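Local structure of Tat-secreted protein Rv2525c (Mycobacterium tuberculosis, 4PMQ) at residues Leu49-Ala52 and Arg53-Gly57; Ala87-Gly90 and Ser91-Ala95; Glu116-Lys119 and Asn120-Pro124; Ser131-Gly134 and His135-Gly139. The protein may act as a peptidoglycan hydrolase with glycosidase activity, and shows esterase activity toward p-nitrophenyl esters in vitro, with a preference for the butyrate. All blocks are in the same frame, centred on the assembly; numbering follows the deposited sequence. Where two conformers were deposited one is given.

Contact 1 of 4, residues Leu49-Ala52 and Arg53-Gly57; sequences LSEA and RDLSG
Leu-55 lies one helical turn beyond Glu-51, and its side chain lies beside that of Glu-51. CB of Leu-55 is 3.7 Å from the carbonyl O of Glu-51. CG comes closer to that same oxygen, at 3.5 Å. At the tip, the CD1 branch sits 3.9 Å from OE2 of Glu-51. The two chains point the same way. CG of Leu-55 stands opposite its carbonyl carbon (chi1 -66°), which keeps the branch near the preceding turn. Glu-51 is extended, and its OE2 reaches past the leucine to make a salt bridge with NE of Arg-30. The salt bridge satisfies OE2, and the leucine methyl merely packs beside it.

The backbone carries ordinary alpha-helical bonds. Leu-55 N donates to Glu-51 O at 2.9 Å, and Ser-56 N to Ala-52 O at 3.0 Å. Arg-53 N and Asp-54 N reach back to the carbonyls of Leu-49 and Ser-50. On another side, CG of Leu-49 and CD of Arg-53 are 4.3 Å apart, a loose contact on an exposed face. Asp-54 sends OD2 to the backbone N of Ala-17.

The helix 49-57 joins parallel strands 27-31 and 61-66 in a beta-alpha-beta unit. Leu-55 also meets helix 17-22. The side facing the sheet combines two kinds of chemistry. Ala-52 and Leu-55 pack on Ile-62 of strand 61-66, while Arg-30 of strand 27-31 gives the buried carboxylate of Glu-51 a charged partner. Leu-49 and Arg-53 are exposed.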
loop_
_atom_site.group_PDB
_atom_site.type_symbol
_atom_site.label_atom_id
_atom_site.label_comp_id
_atom_site.label_asym_id
_atom_site.label_seq_id
_atom_site.Cartn_x
_atom_site.Cartn_y
_atom_site.Cartn_z
ATOM N N LEU A 49 -6.573 -3.962 15.301
ATOM C CA LEU A 49 -7.067 -5.337 15.302
ATOM C C LEU A 49 -8.613 -5.432 15.140
ATOM O O LEU A 49 -9.094 -6.262 14.353
ATOM C CB LEU A 49 -6.632 -6.030 16.591
ATOM C CG LEU A 49 -7.076 -7.504 16.758
ATOM C CD1 LEU A 49 -6.419 -8.403 15.725
ATOM C CD2 LEU A 49 -6.738 -8.010 18.170
ATOM N N SER A 50 -9.359 -4.567 15.847
ATOM C CA SER A 50 -10.844 -4.601 15.827
ATOM C C SER A 50 -11.385 -4.346 14.407
ATOM O O SER A 50 -12.350 -4.996 13.995
ATOM C CB SER A 50 -11.427 -3.581 16.793
ATOM O OG SER A 50 -11.009 -2.261 16.479
ATOM N N GLU A 51 -10.728 -3.446 13.651
ATOM C CA GLU A 51 -11.157 -3.172 12.270
ATOM C C GLU A 51 -10.847 -4.381 11.374
ATOM O O GLU A 51 -11.692 -4.790 10.579
ATOM C CB GLU A 51 -10.453 -1.923 11.715
ATOM C CG GLU A 51 -10.853 -1.663 10.271
ATOM C CD GLU A 51 -9.994 -0.663 9.523
ATOM O OE1 GLU A 51 -9.168 0.046 10.146
ATOM O OE2 GLU A 51 -10.182 -0.570 8.295
ATOM N N ALA A 52 -9.640 -4.977 11.518
ATOM C CA ALA A 52 -9.270 -6.182 10.752
ATOM C C ALA A 52 -10.282 -7.315 11.016
ATOM O O ALA A 52 -10.718 -8.006 10.087
ATOM C CB ALA A 52 -7.875 -6.638 11.155
ATOM N N ARG A 53 -10.710 -7.451 12.277
ATOM C CA ARG A 53 -11.675 -8.496 12.638
ATOM C C ARG A 53 -13.060 -8.215 12.005
ATOM O O ARG A 53 -13.729 -9.143 11.526
ATOM C CB ARG A 53 -11.759 -8.619 14.157
ATOM C CG ARG A 53 -10.530 -9.332 14.716
ATOM C CD ARG A 53 -10.706 -9.758 16.172
ATOM N NE ARG A 53 -11.854 -10.656 16.342
ATOM C CZ ARG A 53 -11.815 -11.975 16.164
ATOM N NH1 ARG A 53 -10.679 -12.576 15.828
ATOM N NH2 ARG A 53 -12.906 -12.705 16.342
ATOM N N ASP A 54 -13.403 -6.933 11.878
ATOM C CA ASP A 54 -14.669 -6.497 11.265
ATOM C C ASP A 54 -14.644 -6.803 9.771
ATOM O O ASP A 54 -15.607 -7.387 9.239
ATOM C CB ASP A 54 -14.895 -4.997 11.509
ATOM C CG ASP A 54 -16.209 -4.469 10.941
ATOM O OD1 ASP A 54 -17.191 -5.238 10.895
ATOM O OD2 ASP A 54 -16.252 -3.291 10.547
ATOM N N LEU A 55 -13.533 -6.437 9.096
ATOM C CA LEU A 55 -13.394 -6.712 7.655
ATOM C C LEU A 55 -13.453 -8.223 7.368
ATOM O O LEU A 55 -14.285 -8.661 6.565
ATOM C CB LEU A 55 -12.074 -6.133 7.105
ATOM C CG LEU A 55 -11.977 -4.616 7.113
ATOM C CD1 LEU A 55 -10.558 -4.134 6.854
ATOM C CD2 LEU A 55 -12.887 -4.035 6.068
ATOM N N SER A 56 -12.578 -9.021 8.015
ATOM C CA SER A 56 -12.540 -10.473 7.818
ATOM C C SER A 56 -13.889 -11.111 8.159
ATOM O O SER A 56 -14.348 -12.026 7.459
ATOM C CB SER A 56 -11.439 -11.109 8.660
ATOM O OG SER A 56 -10.155 -10.749 8.185
ATOM N N GLY A 57 -14.528 -10.609 9.223
ATOM C CA GLY A 57 -15.832 -11.098 9.684
ATOM C C GLY A 57 -16.937 -10.992 8.645
ATOM O O GLY A 57 -17.841 -11.833 8.596
#

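Contact 2 of 4, residues Ala87-Gly90 and Ser91-Ala95; sequences ARRG and SELHA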
loop_
_atom_site.group_PDB
_atom_site.type_symbol
_atom_site.label_atom_id
_atom_site.label_comp_id
_atom_site.label_asym_id
_atom_site.label_seq_id
_atom_site.Cartn_x
_atom_site.Cartn_y
_atom_site.Cartn_z
ATOM N N ALA A 87 10.319 -0.005 7.710
ATOM C CA ALA A 87 9.932 -1.419 7.564
ATOM C C ALA A 87 9.681 -2.088 8.917
ATOM O O ALA A 87 8.734 -2.857 9.073
ATOM C CB ALA A 87 11.021 -2.180 6.799
ATOM N N ARG A 88 10.517 -1.784 9.908
ATOM C CA ARG A 88 10.304 -2.347 11.242
ATOM C C ARG A 88 8.937 -1.944 11.793
ATOM O O ARG A 88 8.219 -2.775 12.349
ATOM C CB ARG A 88 11.378 -1.845 12.197
ATOM C CG ARG A 88 12.740 -2.457 11.919
ATOM C CD ARG A 88 13.777 -1.806 12.826
ATOM N NE ARG A 88 15.145 -2.149 12.442
ATOM C CZ ARG A 88 16.220 -1.425 12.756
ATOM N NH1 ARG A 88 16.099 -0.331 13.505
ATOM N NH2 ARG A 88 17.421 -1.788 12.325
ATOM N N ARG A 89 8.601 -0.651 11.647
ATOM C CA ARG A 89 7.355 -0.113 12.186
ATOM C C ARG A 89 6.146 -0.708 11.456
ATOM O O ARG A 89 5.203 -1.183 12.099
ATOM C CB ARG A 89 7.371 1.417 12.134
ATOM C CG ARG A 89 6.179 2.056 12.833
ATOM C CD ARG A 89 6.051 1.630 14.307
ATOM N NE ARG A 89 4.918 2.311 14.925
ATOM C CZ ARG A 89 4.307 1.926 16.041
ATOM N NH1 ARG A 89 4.699 0.830 16.680
ATOM N NH2 ARG A 89 3.296 2.636 16.528
ATOM N N GLY A 90 6.231 -0.778 10.136
ATOM C CA GLY A 90 5.169 -1.393 9.348
ATOM C C GLY A 90 4.943 -2.843 9.743
ATOM O O GLY A 90 3.805 -3.255 9.990
ATOM N N SER A 91 6.043 -3.591 9.961
ATOM C CA SER A 91 5.937 -4.993 10.367
ATOM C C SER A 91 5.228 -5.110 11.732
ATOM O O SER A 91 4.346 -5.947 11.921
ATOM C CB SER A 91 7.321 -5.631 10.437
ATOM O OG SER A 91 7.154 -7.011 10.700
ATOM N N GLU A 92 5.592 -4.215 12.662
ATOM C CA GLU A 92 5.053 -4.192 14.022
ATOM C C GLU A 92 3.538 -3.883 13.986
ATOM O O GLU A 92 2.753 -4.576 14.660
ATOM C CB GLU A 92 5.815 -3.121 14.826
ATOM C CG GLU A 92 5.505 -3.120 16.310
ATOM C CD GLU A 92 6.163 -2.017 17.121
ATOM O OE1 GLU A 92 6.774 -1.097 16.523
ATOM O OE2 GLU A 92 6.002 -2.041 18.362
ATOM N N LEU A 93 3.148 -2.870 13.192
ATOM C CA LEU A 93 1.746 -2.463 13.102
ATOM C C LEU A 93 0.923 -3.512 12.372
ATOM O O LEU A 93 -0.232 -3.729 12.738
ATOM C CB LEU A 93 1.579 -1.071 12.477
ATOM C CG LEU A 93 2.133 0.058 13.376
ATOM C CD1 LEU A 93 2.131 1.374 12.641
ATOM C CD2 LEU A 93 1.321 0.177 14.719
ATOM N N HIS A 94 1.508 -4.149 11.342
ATOM C CA HIS A 94 0.811 -5.215 10.616
ATOM C C HIS A 94 0.510 -6.343 11.626
ATOM O O HIS A 94 -0.638 -6.771 11.732
ATOM C CB HIS A 94 1.714 -5.697 9.464
ATOM C CG HIS A 94 1.209 -6.888 8.726
ATOM N ND1 HIS A 94 0.385 -6.753 7.621
ATOM C CD2 HIS A 94 1.522 -8.197 8.884
ATOM C CE1 HIS A 94 0.177 -7.978 7.169
ATOM N NE2 HIS A 94 0.843 -8.885 7.901
ATOM N N ALA A 95 1.525 -6.780 12.388
ATOM C CA ALA A 95 1.339 -7.885 13.340
ATOM C C ALA A 95 0.333 -7.516 14.445
ATOM O O ALA A 95 -0.488 -8.363 14.818
ATOM C CB ALA A 95 2.677 -8.285 13.942
#
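NH1 of Arg-89 donates to OE1 of Glu-92 at 2.8 Å, in a salt bridge three residues along the helix. The oxygen lies in the guanidinium plane, at its edge. The donor, however, comes from above the carboxylate plane, 75° out of it. The two flat groups are thus steeply turned against each other. Arg-89 gets there by a bend at chi2 (57°), which folds its end forward over the next turn. Leu-93 packs against one face of the same group. Its CD2 is 3.6 Å from NH2, and its CD1 is 3.7 Å from NE. That NE also makes a salt bridge to OD2 of Asp-34, so two acids grip the guanidinium while Leu-93 lies against its face.

The backbone is regular. His-94 N donates to Gly-90 O at 2.8 Å, and Leu-93 N to Arg-89 O at 2.9 Å.

Helix 79-96 connects parallel strands 61-66 and 105-108 as a beta-alpha-beta crossover. On the inner side, His-94 bonds to OG of Ser-64 on the first strand and meets the ring of Trp-205. Ala-87, Arg-88 and Ser-91 rest against the neighbouring helix 115-133, where Ala-87 touches Trp-129 and Val-132.

Contact 3 of 4, residues Glu116-Lys119 and Asn120-Pro124; sequences EQYK and NQIVP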
loop_
_atom_site.group_PDB
_atom_site.type_symbol
_atom_site.label_atom_id
_atom_site.label_comp_id
_atom_site.label_asym_id
_atom_site.label_seq_id
_atom_site.Cartn_x
_atom_site.Cartn_y
_atom_site.Cartn_z
ATOM N N GLU A 116 17.566 8.736 -11.476
ATOM C CA GLU A 116 18.572 9.081 -10.471
ATOM C C GLU A 116 18.020 8.875 -9.048
ATOM O O GLU A 116 18.733 8.336 -8.191
ATOM C CB GLU A 116 19.017 10.546 -10.689
ATOM C CG GLU A 116 20.013 11.078 -9.685
ATOM C CD GLU A 116 19.372 11.618 -8.418
ATOM O OE1 GLU A 116 18.298 12.254 -8.525
ATOM O OE2 GLU A 116 19.949 11.434 -7.320
ATOM N N GLN A 117 16.762 9.297 -8.793
ATOM C CA GLN A 117 16.153 9.142 -7.455
ATOM C C GLN A 117 15.931 7.675 -7.158
ATOM O O GLN A 117 16.197 7.223 -6.055
ATOM C CB GLN A 117 14.842 9.932 -7.368
ATOM C CG GLN A 117 15.132 11.435 -7.306
ATOM C CD GLN A 117 13.861 12.239 -7.455
ATOM O OE1 GLN A 117 12.940 11.874 -8.204
ATOM N NE2 GLN A 117 13.793 13.341 -6.733
ATOM N N TYR A 118 15.497 6.929 -8.155
ATOM C CA TYR A 118 15.253 5.488 -7.999
ATOM C C TYR A 118 16.555 4.766 -7.617
ATOM O O TYR A 118 16.613 4.081 -6.583
ATOM C CB TYR A 118 14.675 4.930 -9.307
ATOM C CG TYR A 118 14.659 3.408 -9.292
ATOM C CD1 TYR A 118 13.705 2.704 -8.550
ATOM C CD2 TYR A 118 15.615 2.672 -9.991
ATOM C CE1 TYR A 118 13.730 1.305 -8.477
ATOM C CE2 TYR A 118 15.651 1.282 -9.919
ATOM C CZ TYR A 118 14.720 0.603 -9.141
ATOM O OH TYR A 118 14.740 -0.772 -9.103
ATOM N N LYS A 119 17.602 4.922 -8.442
ATOM C CA LYS A 119 18.868 4.222 -8.198
ATOM C C LYS A 119 19.557 4.668 -6.908
ATOM O O LYS A 119 20.137 3.834 -6.192
ATOM C CB LYS A 119 19.818 4.409 -9.387
ATOM C CG LYS A 119 21.080 3.556 -9.329
ATOM C CD LYS A 119 20.812 2.062 -9.662
ATOM C CE LYS A 119 21.849 1.122 -9.074
ATOM N NZ LYS A 119 23.242 1.497 -9.449
ATOM N N ASN A 120 19.540 5.966 -6.630
ATOM C CA ASN A 120 20.280 6.462 -5.470
ATOM C C ASN A 120 19.539 6.358 -4.143
ATOM O O ASN A 120 20.202 6.281 -3.094
ATOM C CB ASN A 120 20.690 7.907 -5.700
ATOM C CG ASN A 120 21.701 8.095 -6.819
ATOM O OD1 ASN A 120 22.492 7.192 -7.121
ATOM N ND2 ASN A 120 21.791 9.339 -7.355
ATOM N N GLN A 121 18.203 6.432 -4.166
ATOM C CA GLN A 121 17.434 6.452 -2.908
ATOM C C GLN A 121 16.415 5.302 -2.799
ATOM O O GLN A 121 16.347 4.618 -1.766
ATOM C CB GLN A 121 16.707 7.803 -2.784
ATOM C CG GLN A 121 17.710 8.993 -2.635
ATOM C CD GLN A 121 17.078 10.364 -2.783
ATOM O OE1 GLN A 121 16.869 10.854 -3.901
ATOM N NE2 GLN A 121 16.834 11.060 -1.658
ATOM N N ILE A 122 15.597 5.098 -3.834
ATOM C CA ILE A 122 14.524 4.079 -3.750
ATOM C C ILE A 122 15.092 2.644 -3.696
ATOM O O ILE A 122 14.568 1.846 -2.931
ATOM C CB ILE A 122 13.502 4.244 -4.902
ATOM C CG1 ILE A 122 12.828 5.621 -4.758
ATOM C CG2 ILE A 122 12.457 3.096 -4.847
ATOM C CD1 ILE A 122 11.979 6.032 -6.001
ATOM N N VAL A 123 16.147 2.340 -4.469
ATOM C CA VAL A 123 16.743 0.999 -4.447
ATOM C C VAL A 123 17.227 0.693 -2.982
ATOM O O VAL A 123 16.728 -0.280 -2.403
ATOM C CB VAL A 123 17.861 0.839 -5.511
ATOM C CG1 VAL A 123 18.713 -0.401 -5.253
ATOM C CG2 VAL A 123 17.246 0.779 -6.913
ATOM N N PRO A 124 18.074 1.514 -2.319
ATOM C CA PRO A 124 18.459 1.132 -0.945
ATOM C C PRO A 124 17.237 1.098 -0.017
ATOM O O PRO A 124 17.206 0.285 0.917
ATOM C CB PRO A 124 19.477 2.186 -0.526
ATOM C CG PRO A 124 19.443 3.251 -1.558
ATOM C CD PRO A 124 18.841 2.683 -2.806
HETATM O O HOH W 1 19.495 11.407 -4.746
HETATM O O HOH W 2 15.500 13.551 -4.190
#
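The polar side-chain bonds of Glu-116 and Asn-120 lie on the exposed face. ND2 of Asn-120 donates to OE2 of Glu-116 at 2.8 Å. It arrives on the anti side of the carboxylate, and the carboxylate and amide planes are 60° apart. A bend at chi2 (-85°) brings the carboxylate over to it. One water donates to OE2 and, weakly, to OE1 of Gln-121. A second joins that OE1 to NE2 of Gln-117. Gln-121 NE2 bonds to Leu-77 O, and Gln-117 OE1 accepts from Ser-114 N.

The backbone bonds form a wider, pi-type turn. Gln-117 O accepts from two amides, Gln-121 N at 2.9 Å and Ile-122 N at 3.1 Å. Val-123 N then reaches five residues back to Tyr-118 O, at 2.8 Å. Pro-124 has no N-H to offer, and the helix kinks there.

The apolar contacts centre on Tyr-118. CG2 of Val-123 makes a CH-pi contact over one ring face, 3.7 Å from the centroid and shifted toward the rim. CG2 of Ile-122 approaches CD1 obliquely, at 3.9 Å.

Helix 115-133 links parallel strands 105-108 and 138-142 in a beta-alpha-beta unit. Tyr-118 bonds to Asp-153 and meets Trp-149, both on helix 144-153. Ile-122 faces Ile-109, just past strand 105-108.

Contact 4 of 4, residues Ser131-Gly134 and His135-Gly139; sequences SVIG and HQRTG. With TLA (L(+)-tartaric acid), chain C.
The carbonyl O of Gly-134 takes two bonds from the residues that follow it. Thr-138 OG1 donates at 2.9 Å and Arg-137 N at 3.0 Å. Both donors lie well out of the carbonyl plane, on opposite sides. These bonds tie the glycine that leaves the helix to the 3-10 segment and the first residue of the strand.

A bound L(+)-tartrate, probably from the crystallisation liquor, makes the other strong bonds. Arg-137 NH1 donates to its O2 at 2.8 Å, with the oxygen in the guanidinium plane. The same hydroxyl donates to Ile-133 O at 3.0 Å. Its O3 donates to Val-132 O at 2.9 Å. Tartrate thus fits against carbonyls at the end of the helix and an arginine beside them. Such a molecule may mark a pocket, but it does not identify a substrate. Arg-137 bends at chi3 (72°) to turn its tip that way, and its NE bonds to Ala-103 O.

This is the return from helix 115-133 to strand 138-142 in a beta-alpha-beta unit, in a domain of the TIM-barrel clan. Gly-134 leaves the helix with positive phi (103°), and a short 3-10 segment, 135-137, leads into the strand.

Ile-133 packs across the arginine, at about a right angle. Its CG1 is 3.8 Å from CB of Arg-137, and its CD1 is 3.4 Å from Arg-137 O. Its CG2 is 3.6 Å from tartrate O4. Ile-133 and Arg-137 both touch Ile-105 on the adjacent parallel strand. Outside, His-135 ND1 bonds to Glu-130.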
loop_
_atom_site.group_PDB
_atom_site.type_symbol
_atom_site.label_atom_id
_atom_site.label_comp_id
_atom_site.label_asym_id
_atom_site.label_seq_id
_atom_site.Cartn_x
_atom_site.Cartn_y
_atom_site.Cartn_z
ATOM N N SER A 131 15.273 -6.543 3.575
ATOM C CA SER A 131 16.130 -7.016 4.645
ATOM C C SER A 131 15.379 -7.140 5.951
ATOM O O SER A 131 15.872 -7.822 6.845
ATOM C CB SER A 131 17.329 -6.097 4.837
ATOM O OG SER A 131 18.226 -6.696 5.774
ATOM N N VAL A 132 14.251 -6.445 6.104
ATOM C CA VAL A 132 13.529 -6.495 7.372
ATOM C C VAL A 132 12.442 -7.564 7.309
ATOM O O VAL A 132 12.425 -8.456 8.185
ATOM C CB VAL A 132 12.938 -5.109 7.728
ATOM C CG1 VAL A 132 11.999 -5.211 8.933
ATOM C CG2 VAL A 132 14.065 -4.098 7.999
ATOM N N ILE A 133 11.540 -7.474 6.293
ATOM C CA ILE A 133 10.431 -8.437 6.211
ATOM C C ILE A 133 10.631 -9.533 5.135
ATOM O O ILE A 133 9.866 -10.505 5.128
ATOM C CB ILE A 133 9.082 -7.695 6.011
ATOM C CG1 ILE A 133 9.035 -6.936 4.660
ATOM C CG2 ILE A 133 8.792 -6.773 7.195
ATOM C CD1 ILE A 133 7.623 -6.268 4.436
ATOM N N GLY A 134 11.647 -9.399 4.272
ATOM C CA GLY A 134 11.909 -10.405 3.246
ATOM C C GLY A 134 11.449 -10.002 1.861
ATOM O O GLY A 134 10.446 -9.312 1.715
ATOM N N HIS A 135 12.181 -10.466 0.827
ATOM C CA HIS A 135 11.837 -10.233 -0.567
ATOM C C HIS A 135 10.374 -10.629 -0.835
ATOM O O HIS A 135 9.630 -9.850 -1.452
ATOM C CB HIS A 135 12.773 -11.051 -1.458
ATOM C CG HIS A 135 12.392 -11.016 -2.908
ATOM N ND1 HIS A 135 12.616 -9.888 -3.680
ATOM C CD2 HIS A 135 11.870 -11.991 -3.691
ATOM C CE1 HIS A 135 12.182 -10.191 -4.898
ATOM N NE2 HIS A 135 11.732 -11.450 -4.958
ATOM N N GLN A 136 9.973 -11.834 -0.388
ATOM C CA GLN A 136 8.615 -12.338 -0.662
ATOM C C GLN A 136 7.501 -11.455 -0.047
ATOM O O GLN A 136 6.373 -11.473 -0.548
ATOM C CB GLN A 136 8.476 -13.783 -0.180
ATOM C CG GLN A 136 9.070 -14.751 -1.194
ATOM C CD GLN A 136 8.778 -16.204 -0.864
ATOM O OE1 GLN A 136 7.647 -16.591 -0.557
ATOM N NE2 GLN A 136 9.782 -17.051 -0.968
ATOM N N ARG A 137 7.823 -10.680 1.003
ATOM C CA ARG A 137 6.836 -9.832 1.672
ATOM C C ARG A 137 6.897 -8.378 1.230
ATOM O O ARG A 137 6.097 -7.584 1.695
ATOM C CB ARG A 137 7.049 -9.860 3.201
ATOM C CG ARG A 137 6.751 -11.196 3.853
ATOM C CD ARG A 137 6.696 -10.992 5.375
ATOM N NE ARG A 137 5.474 -10.270 5.761
ATOM C CZ ARG A 137 5.291 -9.674 6.939
ATOM N NH1 ARG A 137 6.272 -9.634 7.830
ATOM N NH2 ARG A 137 4.137 -9.075 7.213
ATOM N N THR A 138 7.846 -8.019 0.354
ATOM C CA THR A 138 8.016 -6.627 -0.015
ATOM C C THR A 138 7.106 -6.283 -1.188
ATOM O O THR A 138 7.314 -6.762 -2.302
ATOM C CB THR A 138 9.508 -6.336 -0.285
ATOM O OG1 THR A 138 10.229 -6.565 0.937
ATOM C CG2 THR A 138 9.759 -4.876 -0.713
ATOM N N GLY A 139 6.153 -5.393 -0.925
ATOM C CA GLY A 139 5.275 -4.862 -1.956
ATOM C C GLY A 139 5.713 -3.448 -2.282
ATOM O O GLY A 139 6.339 -2.761 -1.458
HETATM O O1 TLA C . 10.284 -12.918 7.508
HETATM O O11 TLA C . 10.088 -13.689 9.596
HETATM C C1 TLA C . 9.893 -12.802 8.644
HETATM C C2 TLA C . 9.095 -11.573 9.065
HETATM O O2 TLA C . 8.896 -10.722 7.951
HETATM C C3 TLA C . 9.812 -10.800 10.178
HETATM O O3 TLA C . 11.131 -10.456 9.782
HETATM C C4 TLA C . 8.983 -9.568 10.520
HETATM O O4 TLA C . 9.581 -8.433 10.302
HETATM O O41 TLA C . 7.863 -9.677 10.997
#

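All four contacts lie on beta-alpha-beta units of one domain. Contacts 1 to 3 are partly buried, each with a solvent-exposed face; contact 4 is a surface turn. Contacts 3 and 4 share helix 115-133, one near its start and one at its end. Contacts 2 and 4 touch, where helix 79-96 packs on helix 115-133: Ser-91 CB is 3.7 Å from Ile-133 CG2. Contacts 1 and 3 lie on opposite sides of the chain's centre, about 36 Å apart between centres. Chemistry follows place. Contact 2 bears a salt bridge between its segments, contact 3 a carboxylate-amide bond, waters and a ring, contact 1 mainly backbone bonds, and contact 4 a bound tartrate.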